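PDB 5GVV: glycosyl transferase family 8 from Streptococcus pneumoniae, which transfers galactose from UDP-galactose to the terminal glucose of the already glycosylated serine-rich repeat protein PsrP, in the third step of its O-glycosylation. Local coordinates for residues Ile63-Gln71 / Asn314-Phe322; Ile93-Tyr104 / Ala143-Gly154. One frame throughout, in Å; residues are numbered along the deposited sequence.

Contact 1: Ile63-Gln71 / Asn314-Phe322; sequences IDCKLIGSQ and NELLALTRF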
# COMPACT_ATOMS: atom_id res chain seq x y z
N ILE A 63 19.39 0.07 1.58
CA ILE A 63 20.04 1.05 0.73
C ILE A 63 19.06 1.58 -0.31
O ILE A 63 18.52 0.81 -1.11
CB ILE A 63 21.26 0.45 -0.01
CG1 ILE A 63 22.10 -0.40 0.95
CG2 ILE A 63 22.10 1.55 -0.65
CD1 ILE A 63 22.70 0.39 2.10
N ASP A 64 18.83 2.90 -0.29
CA ASP A 64 17.93 3.54 -1.24
C ASP A 64 18.70 3.83 -2.52
O ASP A 64 19.54 4.72 -2.56
CB ASP A 64 17.36 4.84 -0.65
CG ASP A 64 16.33 5.51 -1.55
OD1 ASP A 64 16.04 4.98 -2.65
OD2 ASP A 64 15.80 6.57 -1.15
N CYS A 65 18.41 3.06 -3.57
CA CYS A 65 19.09 3.26 -4.84
C CYS A 65 18.18 4.03 -5.79
O CYS A 65 17.32 3.45 -6.46
CB CYS A 65 19.51 1.92 -5.44
SG CYS A 65 20.62 1.00 -4.35
N LYS A 66 18.37 5.35 -5.84
CA LYS A 66 17.50 6.22 -6.62
C LYS A 66 17.93 6.29 -8.09
O LYS A 66 19.00 6.81 -8.42
CB LYS A 66 17.44 7.62 -6.00
CG LYS A 66 16.46 7.72 -4.82
CD LYS A 66 15.04 7.44 -5.29
CE LYS A 66 13.99 7.82 -4.24
NZ LYS A 66 13.88 6.81 -3.14
N LEU A 67 17.07 5.77 -8.96
CA LEU A 67 17.31 5.84 -10.39
C LEU A 67 16.79 7.16 -10.95
O LEU A 67 15.87 7.20 -11.77
CB LEU A 67 16.68 4.65 -11.13
CG LEU A 67 17.29 3.27 -10.86
CD1 LEU A 67 16.74 2.71 -9.59
CD2 LEU A 67 17.01 2.32 -12.00
N ILE A 68 17.40 8.25 -10.49
CA ILE A 68 17.01 9.58 -10.93
C ILE A 68 18.14 10.19 -11.73
O ILE A 68 19.25 10.36 -11.22
CB ILE A 68 16.67 10.48 -9.72
CG1 ILE A 68 15.56 9.84 -8.88
CG2 ILE A 68 16.27 11.88 -10.19
CD1 ILE A 68 15.25 10.57 -7.58
N GLY A 69 17.87 10.52 -12.99
CA GLY A 69 18.89 11.07 -13.87
C GLY A 69 18.82 10.48 -15.27
O GLY A 69 18.14 9.48 -15.50
N SER A 70 19.54 11.11 -16.20
CA SER A 70 19.51 10.71 -17.60
C SER A 70 20.26 9.41 -17.86
O SER A 70 19.92 8.66 -18.78
CB SER A 70 20.11 11.83 -18.47
OG SER A 70 21.49 12.00 -18.19
N GLN A 71 21.28 9.12 -17.05
CA GLN A 71 22.06 7.89 -17.20
C GLN A 71 21.18 6.66 -16.98
O GLN A 71 21.54 5.55 -17.37
CB GLN A 71 23.28 7.88 -16.26
CG GLN A 71 22.96 7.75 -14.77
CD GLN A 71 22.59 9.08 -14.14
OE1 GLN A 71 21.77 9.83 -14.66
NE2 GLN A 71 23.20 9.38 -13.00
N ASN A 314 16.94 17.04 -12.02
CA ASN A 314 17.26 15.72 -11.49
C ASN A 314 18.35 15.77 -10.42
O ASN A 314 18.33 14.97 -9.49
CB ASN A 314 17.68 14.77 -12.62
CG ASN A 314 16.51 14.31 -13.46
OD1 ASN A 314 15.35 14.44 -13.06
ND2 ASN A 314 16.81 13.76 -14.63
N GLU A 315 19.29 16.70 -10.57
CA GLU A 315 20.37 16.86 -9.61
C GLU A 315 19.84 17.09 -8.19
O GLU A 315 20.42 16.59 -7.22
CB GLU A 315 21.29 18.03 -10.01
CG GLU A 315 22.26 17.71 -11.15
CD GLU A 315 21.61 17.79 -12.52
OE1 GLU A 315 20.45 18.24 -12.61
OE2 GLU A 315 22.27 17.41 -13.51
N LEU A 316 18.75 17.84 -8.08
CA LEU A 316 18.14 18.13 -6.79
C LEU A 316 17.17 17.03 -6.36
O LEU A 316 17.09 16.69 -5.18
CB LEU A 316 17.43 19.49 -6.81
CG LEU A 316 18.31 20.73 -6.99
CD1 LEU A 316 17.49 21.99 -6.89
CD2 LEU A 316 19.43 20.75 -5.97
N LEU A 317 16.42 16.48 -7.31
CA LEU A 317 15.47 15.42 -6.99
C LEU A 317 16.21 14.17 -6.51
O LEU A 317 15.73 13.46 -5.63
CB LEU A 317 14.58 15.08 -8.19
CG LEU A 317 13.64 16.19 -8.66
CD1 LEU A 317 12.79 15.73 -9.84
CD2 LEU A 317 12.76 16.67 -7.53
N ALA A 318 17.39 13.93 -7.07
CA ALA A 318 18.19 12.77 -6.68
C ALA A 318 18.68 12.86 -5.24
O ALA A 318 19.16 11.87 -4.68
CB ALA A 318 19.38 12.60 -7.63
N LEU A 319 18.56 14.04 -4.63
CA LEU A 319 18.95 14.21 -3.23
C LEU A 319 18.07 13.39 -2.28
O LEU A 319 18.40 13.27 -1.10
CB LEU A 319 18.92 15.70 -2.84
CG LEU A 319 19.90 16.64 -3.55
CD1 LEU A 319 19.67 18.09 -3.13
CD2 LEU A 319 21.34 16.22 -3.28
N THR A 320 16.97 12.84 -2.79
CA THR A 320 16.10 11.96 -2.00
C THR A 320 16.78 10.65 -1.57
O THR A 320 16.26 9.93 -0.73
CB THR A 320 14.81 11.60 -2.77
OG1 THR A 320 15.14 11.02 -4.04
CG2 THR A 320 13.96 12.84 -2.99
N ARG A 321 17.95 10.36 -2.14
CA ARG A 321 18.69 9.16 -1.76
C ARG A 321 19.30 9.33 -0.37
O ARG A 321 19.69 8.34 0.27
CB ARG A 321 19.77 8.85 -2.79
CG ARG A 321 20.97 9.79 -2.77
CD ARG A 321 21.81 9.64 -4.03
NE ARG A 321 23.04 10.42 -4.00
CZ ARG A 321 23.12 11.72 -4.29
NH1 ARG A 321 22.02 12.39 -4.63
NH2 ARG A 321 24.29 12.35 -4.25
N PHE A 322 19.39 10.58 0.09
CA PHE A 322 19.89 10.89 1.42
C PHE A 322 18.75 10.90 2.42
O PHE A 322 17.67 11.41 2.11
CB PHE A 322 20.57 12.26 1.45
CG PHE A 322 21.78 12.37 0.59
CD1 PHE A 322 22.98 11.77 0.97
CD2 PHE A 322 21.75 13.09 -0.60
CE1 PHE A 322 24.11 11.88 0.19
CE2 PHE A 322 22.87 13.20 -1.39
CZ PHE A 322 24.06 12.59 -1.00
O HOH W 1 20.95 6.00 -0.66
O HOH W 2 19.39 14.33 -15.77
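The carbonyl oxygen of L317 is gripped twice by T320, through its backbone N and through OG1 (3.0 Å to L317 O, in the carbonyl plane), while the CD1 tip of I68 rests 3.5 Å from the same L317 O. With chi1 at 56°, T320 holds OG1 between its backbone N and carbonyl carbon, where it can fold back on this turn. K66 passes T320 at about a right angle, its CE 3.4 Å from T320 OG1. Bends at chi2 and chi4 carry the K66 ammonium onward to D64, with which NZ forms a salt bridge, 2.8 Å to OD2 on its syn lone pair and a weak bond to OD1; N40 OD1 and the I43 carbonyl also bind this NZ. D64 OD2 meets T320 O at 3.4 Å, two acceptors whose repulsion the ammonium probably eases. I68 also lays its CB against A318 CB (4.0 Å) and CG2 against L317 CB. R321 meets K66 CG with its CB and backbone N, then its side chain runs off: NH1 takes A318 O from the face opposite to R321 N, and NH2 pairs with D293. One water joins D64 O to R321 O, and a second accepts from N314 ND2 (2.9 Å) and, weakly, from S70 N. F238 of the second subunit packs on L317 and T320. The edge strand 61-66 of the GT-A sheet, beside strand 34-40 and helix 45-57, thus meets the helical turns 314-321 of the C-terminal parallel-sheet region, backed by helix 292-298.

Contact 2: Ile93-Tyr104 / Ala143-Gly154; sequences IPDFVTEDKVLY and AGVLLINNKKWG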
# COMPACT_ATOMS: atom_id res chain seq x y z
N ILE A 93 21.98 -2.89 -11.67
CA ILE A 93 22.47 -3.47 -10.41
C ILE A 93 23.94 -3.18 -10.10
O ILE A 93 24.25 -2.70 -9.01
CB ILE A 93 22.14 -4.99 -10.31
CG1 ILE A 93 20.66 -5.20 -9.99
CG2 ILE A 93 22.99 -5.66 -9.24
CD1 ILE A 93 20.19 -6.64 -10.10
N PRO A 94 24.86 -3.44 -11.05
CA PRO A 94 26.27 -3.22 -10.69
C PRO A 94 26.65 -1.75 -10.55
O PRO A 94 27.80 -1.46 -10.21
CB PRO A 94 27.04 -3.87 -11.85
CG PRO A 94 26.12 -3.77 -13.01
CD PRO A 94 24.73 -3.94 -12.44
N ASP A 95 25.72 -0.84 -10.80
CA ASP A 95 25.97 0.58 -10.60
C ASP A 95 25.75 1.01 -9.15
O ASP A 95 26.15 2.11 -8.76
CB ASP A 95 25.11 1.42 -11.55
CG ASP A 95 25.54 1.31 -13.00
OD1 ASP A 95 26.76 1.15 -13.25
OD2 ASP A 95 24.67 1.37 -13.90
N PHE A 96 25.12 0.14 -8.36
CA PHE A 96 24.80 0.46 -6.97
C PHE A 96 25.43 -0.51 -5.96
O PHE A 96 25.89 -0.09 -4.90
CB PHE A 96 23.29 0.47 -6.75
CG PHE A 96 22.57 1.54 -7.53
CD1 PHE A 96 21.96 1.25 -8.74
CD2 PHE A 96 22.50 2.85 -7.04
CE1 PHE A 96 21.30 2.23 -9.46
CE2 PHE A 96 21.83 3.83 -7.75
CZ PHE A 96 21.23 3.52 -8.97
N VAL A 97 25.42 -1.80 -6.29
CA VAL A 97 25.86 -2.83 -5.36
C VAL A 97 27.39 -2.92 -5.30
O VAL A 97 28.05 -2.99 -6.33
CB VAL A 97 25.27 -4.20 -5.73
CG1 VAL A 97 25.64 -5.25 -4.69
CG2 VAL A 97 23.75 -4.10 -5.86
N THR A 98 27.94 -2.92 -4.08
CA THR A 98 29.40 -2.90 -3.90
C THR A 98 29.94 -4.29 -3.63
O THR A 98 31.15 -4.52 -3.69
CB THR A 98 29.80 -1.98 -2.73
OG1 THR A 98 29.30 -2.51 -1.49
CG2 THR A 98 29.24 -0.58 -2.93
N GLU A 99 29.05 -5.23 -3.33
CA GLU A 99 29.46 -6.60 -3.06
C GLU A 99 29.75 -7.37 -4.35
O GLU A 99 29.17 -7.07 -5.40
CB GLU A 99 28.42 -7.34 -2.22
CG GLU A 99 28.33 -6.88 -0.76
CD GLU A 99 27.63 -5.54 -0.58
OE1 GLU A 99 26.96 -5.07 -1.52
OE2 GLU A 99 27.76 -4.95 0.51
N ASP A 100 30.65 -8.34 -4.28
CA ASP A 100 31.01 -9.12 -5.46
C ASP A 100 29.89 -10.09 -5.86
O ASP A 100 29.77 -10.46 -7.03
CB ASP A 100 32.33 -9.86 -5.24
CG ASP A 100 33.50 -8.92 -4.98
OD1 ASP A 100 33.45 -7.75 -5.44
OD2 ASP A 100 34.46 -9.34 -4.30
N LYS A 101 29.07 -10.48 -4.88
CA LYS A 101 27.91 -11.34 -5.16
C LYS A 101 26.64 -10.78 -4.51
O LYS A 101 26.69 -10.25 -3.39
CB LYS A 101 28.16 -12.78 -4.70
CG LYS A 101 26.97 -13.72 -4.91
CD LYS A 101 27.35 -15.19 -4.77
CE LYS A 101 27.91 -15.51 -3.40
NZ LYS A 101 27.99 -16.99 -3.17
N VAL A 102 25.52 -10.89 -5.22
CA VAL A 102 24.25 -10.37 -4.73
C VAL A 102 23.07 -11.18 -5.27
O VAL A 102 23.13 -11.72 -6.38
CB VAL A 102 24.10 -8.86 -5.06
CG1 VAL A 102 24.15 -8.63 -6.56
CG2 VAL A 102 22.83 -8.28 -4.46
N LEU A 103 22.02 -11.31 -4.47
CA LEU A 103 20.81 -12.00 -4.91
C LEU A 103 19.73 -11.01 -5.33
O LEU A 103 19.20 -10.27 -4.48
CB LEU A 103 20.26 -12.88 -3.79
CG LEU A 103 18.93 -13.58 -4.07
CD1 LEU A 103 19.09 -14.58 -5.22
CD2 LEU A 103 18.40 -14.26 -2.82
N TYR A 104 19.41 -10.96 -6.62
CA TYR A 104 18.26 -10.17 -7.07
C TYR A 104 16.95 -10.93 -6.88
O TYR A 104 16.87 -12.13 -7.14
CB TYR A 104 18.40 -9.74 -8.54
CG TYR A 104 17.09 -9.22 -9.08
CD1 TYR A 104 16.67 -7.92 -8.81
CD2 TYR A 104 16.23 -10.04 -9.80
CE1 TYR A 104 15.45 -7.44 -9.27
CE2 TYR A 104 15.01 -9.58 -10.26
CZ TYR A 104 14.63 -8.28 -10.00
OH TYR A 104 13.41 -7.82 -10.46
N ALA A 143 13.86 -14.93 -14.77
CA ALA A 143 14.73 -13.83 -14.35
C ALA A 143 14.38 -13.26 -12.98
O ALA A 143 15.05 -12.34 -12.51
CB ALA A 143 14.71 -12.73 -15.39
N GLY A 144 13.34 -13.80 -12.35
CA GLY A 144 12.84 -13.26 -11.10
C GLY A 144 13.70 -13.56 -9.88
O GLY A 144 13.53 -12.93 -8.83
N VAL A 145 14.60 -14.52 -10.01
CA VAL A 145 15.53 -14.84 -8.93
C VAL A 145 16.91 -15.05 -9.53
O VAL A 145 17.15 -16.05 -10.22
CB VAL A 145 15.13 -16.12 -8.16
CG1 VAL A 145 16.18 -16.46 -7.11
CG2 VAL A 145 13.75 -15.96 -7.53
N LEU A 146 17.82 -14.12 -9.28
CA LEU A 146 19.14 -14.19 -9.88
C LEU A 146 20.23 -14.08 -8.83
O LEU A 146 20.36 -13.04 -8.17
CB LEU A 146 19.32 -13.10 -10.93
CG LEU A 146 18.36 -13.16 -12.12
CD1 LEU A 146 18.54 -11.96 -13.03
CD2 LEU A 146 18.58 -14.44 -12.90
N LEU A 147 21.01 -15.15 -8.66
CA LEU A 147 22.23 -15.05 -7.88
C LEU A 147 23.29 -14.50 -8.82
O LEU A 147 23.70 -15.16 -9.77
CB LEU A 147 22.66 -16.41 -7.34
CG LEU A 147 23.83 -16.32 -6.36
CD1 LEU A 147 23.53 -15.27 -5.30
CD2 LEU A 147 24.11 -17.66 -5.72
N ILE A 148 23.73 -13.27 -8.56
CA ILE A 148 24.51 -12.51 -9.54
C ILE A 148 25.99 -12.35 -9.17
O ILE A 148 26.32 -11.97 -8.05
CB ILE A 148 23.87 -11.12 -9.76
CG1 ILE A 148 22.51 -11.27 -10.44
CG2 ILE A 148 24.78 -10.22 -10.58
CD1 ILE A 148 21.67 -10.00 -10.48
N ASN A 149 26.86 -12.65 -10.13
CA ASN A 149 28.28 -12.37 -10.00
C ASN A 149 28.50 -10.88 -10.29
O ASN A 149 28.86 -10.51 -11.41
CB ASN A 149 29.08 -13.24 -10.98
CG ASN A 149 30.58 -13.17 -10.76
OD1 ASN A 149 31.11 -12.20 -10.22
ND2 ASN A 149 31.28 -14.21 -11.19
N ASN A 150 28.27 -10.04 -9.29
CA ASN A 150 28.29 -8.59 -9.48
C ASN A 150 29.62 -8.03 -9.99
O ASN A 150 29.64 -7.06 -10.75
CB ASN A 150 27.88 -7.88 -8.18
CG ASN A 150 27.47 -6.44 -8.42
OD1 ASN A 150 26.87 -6.13 -9.45
ND2 ASN A 150 27.80 -5.56 -7.49
N LYS A 151 30.72 -8.63 -9.56
CA LYS A 151 32.04 -8.18 -9.99
C LYS A 151 32.20 -8.34 -11.50
O LYS A 151 32.63 -7.42 -12.20
CB LYS A 151 33.14 -8.95 -9.25
CG LYS A 151 34.55 -8.45 -9.53
CD LYS A 151 35.59 -9.40 -8.94
CE LYS A 151 36.81 -9.53 -9.85
NZ LYS A 151 37.75 -10.61 -9.41
N LYS A 152 31.82 -9.52 -12.00
CA LYS A 152 31.87 -9.82 -13.42
C LYS A 152 30.97 -8.90 -14.24
O LYS A 152 31.34 -8.46 -15.33
CB LYS A 152 31.48 -11.28 -13.67
CG LYS A 152 32.59 -12.29 -13.45
CD LYS A 152 33.11 -12.82 -14.78
CE LYS A 152 31.97 -13.19 -15.71
NZ LYS A 152 32.44 -13.74 -17.02
N TRP A 153 29.77 -8.64 -13.71
CA TRP A 153 28.83 -7.71 -14.33
C TRP A 153 29.43 -6.31 -14.47
O TRP A 153 29.11 -5.58 -15.41
CB TRP A 153 27.54 -7.64 -13.50
CG TRP A 153 26.63 -8.82 -13.69
CD1 TRP A 153 26.97 -10.14 -13.65
CD2 TRP A 153 25.22 -8.79 -13.93
NE1 TRP A 153 25.86 -10.93 -13.86
CE2 TRP A 153 24.77 -10.12 -14.04
CE3 TRP A 153 24.28 -7.76 -14.08
CZ2 TRP A 153 23.44 -10.45 -14.27
CZ3 TRP A 153 22.96 -8.09 -14.32
CH2 TRP A 153 22.55 -9.42 -14.41
N GLY A 154 30.30 -5.95 -13.52
CA GLY A 154 30.96 -4.66 -13.56
C GLY A 154 32.00 -4.56 -14.65
O GLY A 154 32.02 -3.59 -15.42
O HOH W 3 31.19 -13.03 -7.79
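N150 reaches from the start of helix 150-155 into the bend made by residues 93-100. Its CB lies 3.2 Å from E99 O and also near D100 O; CG passes the E99 carbonyl too. At the tip the amide divides: OD1 sits 3.2 Å from P94 CA, close to the proline CB as well, buried and without a hydrogen-bond partner, whereas ND2 donates to E99 O (2.9 Å, 159° at the hydrogen, acceptor in the amide plane) and weakly to V97 O. The bond to E99 O, helped by the weak one to V97 O, sets the rotation of the amide. CG stands opposite the backbone N across the CA–CB bond (chi1 -162°), which sends the group into this bend. Just before the helix, N149 is its N-cap, OD1 accepting from K152 N. Strands 101-104 and 145-149 run antiparallel as neighbours in the central mixed sheet of the GT-A fold, with V102–I148 and Y104–L146 as hydrogen-bonded pairs; I148 N to V102 O measures 2.7 Å. I148 and V102 lie side by side, and I148 CD1 meets I93 CD1 tip to tip at 3.7 Å while also touching Y104 CB. I148 CG2 rests over one face of the W153 ring, toward its rim, and P94 CB packs on W153 CB. On the far side of the sheet K101 CG lies 3.8 Å from L147 CD1. A143 O approaches the edge of the Y104 ring, 3.6 Å from CE2, and Y104 OH binds D106 OD1, part of the DxD pair D106 and D108 that holds manganese with H227.

In the fold
From the N terminus the chain lays down strands 6-11, 34-40 and 61-66, the last leading into the first half of contact 1. It then passes through residues 93-104, whose strand comes to lie on the other side of 6-11 from 34-40, and returns at 143-154 to close contact 2, a loop of 38 residues around strand 128-131 and the metal-binding D106 and D108. Contact 1 closes much later, at 314-322, so contact 2 is nested inside it. Contact 2 thus joins neighbouring strands within the GT-A sheet, and contact 1 ties that sheet's edge to the C-terminal region. F96 links them by packing on C65.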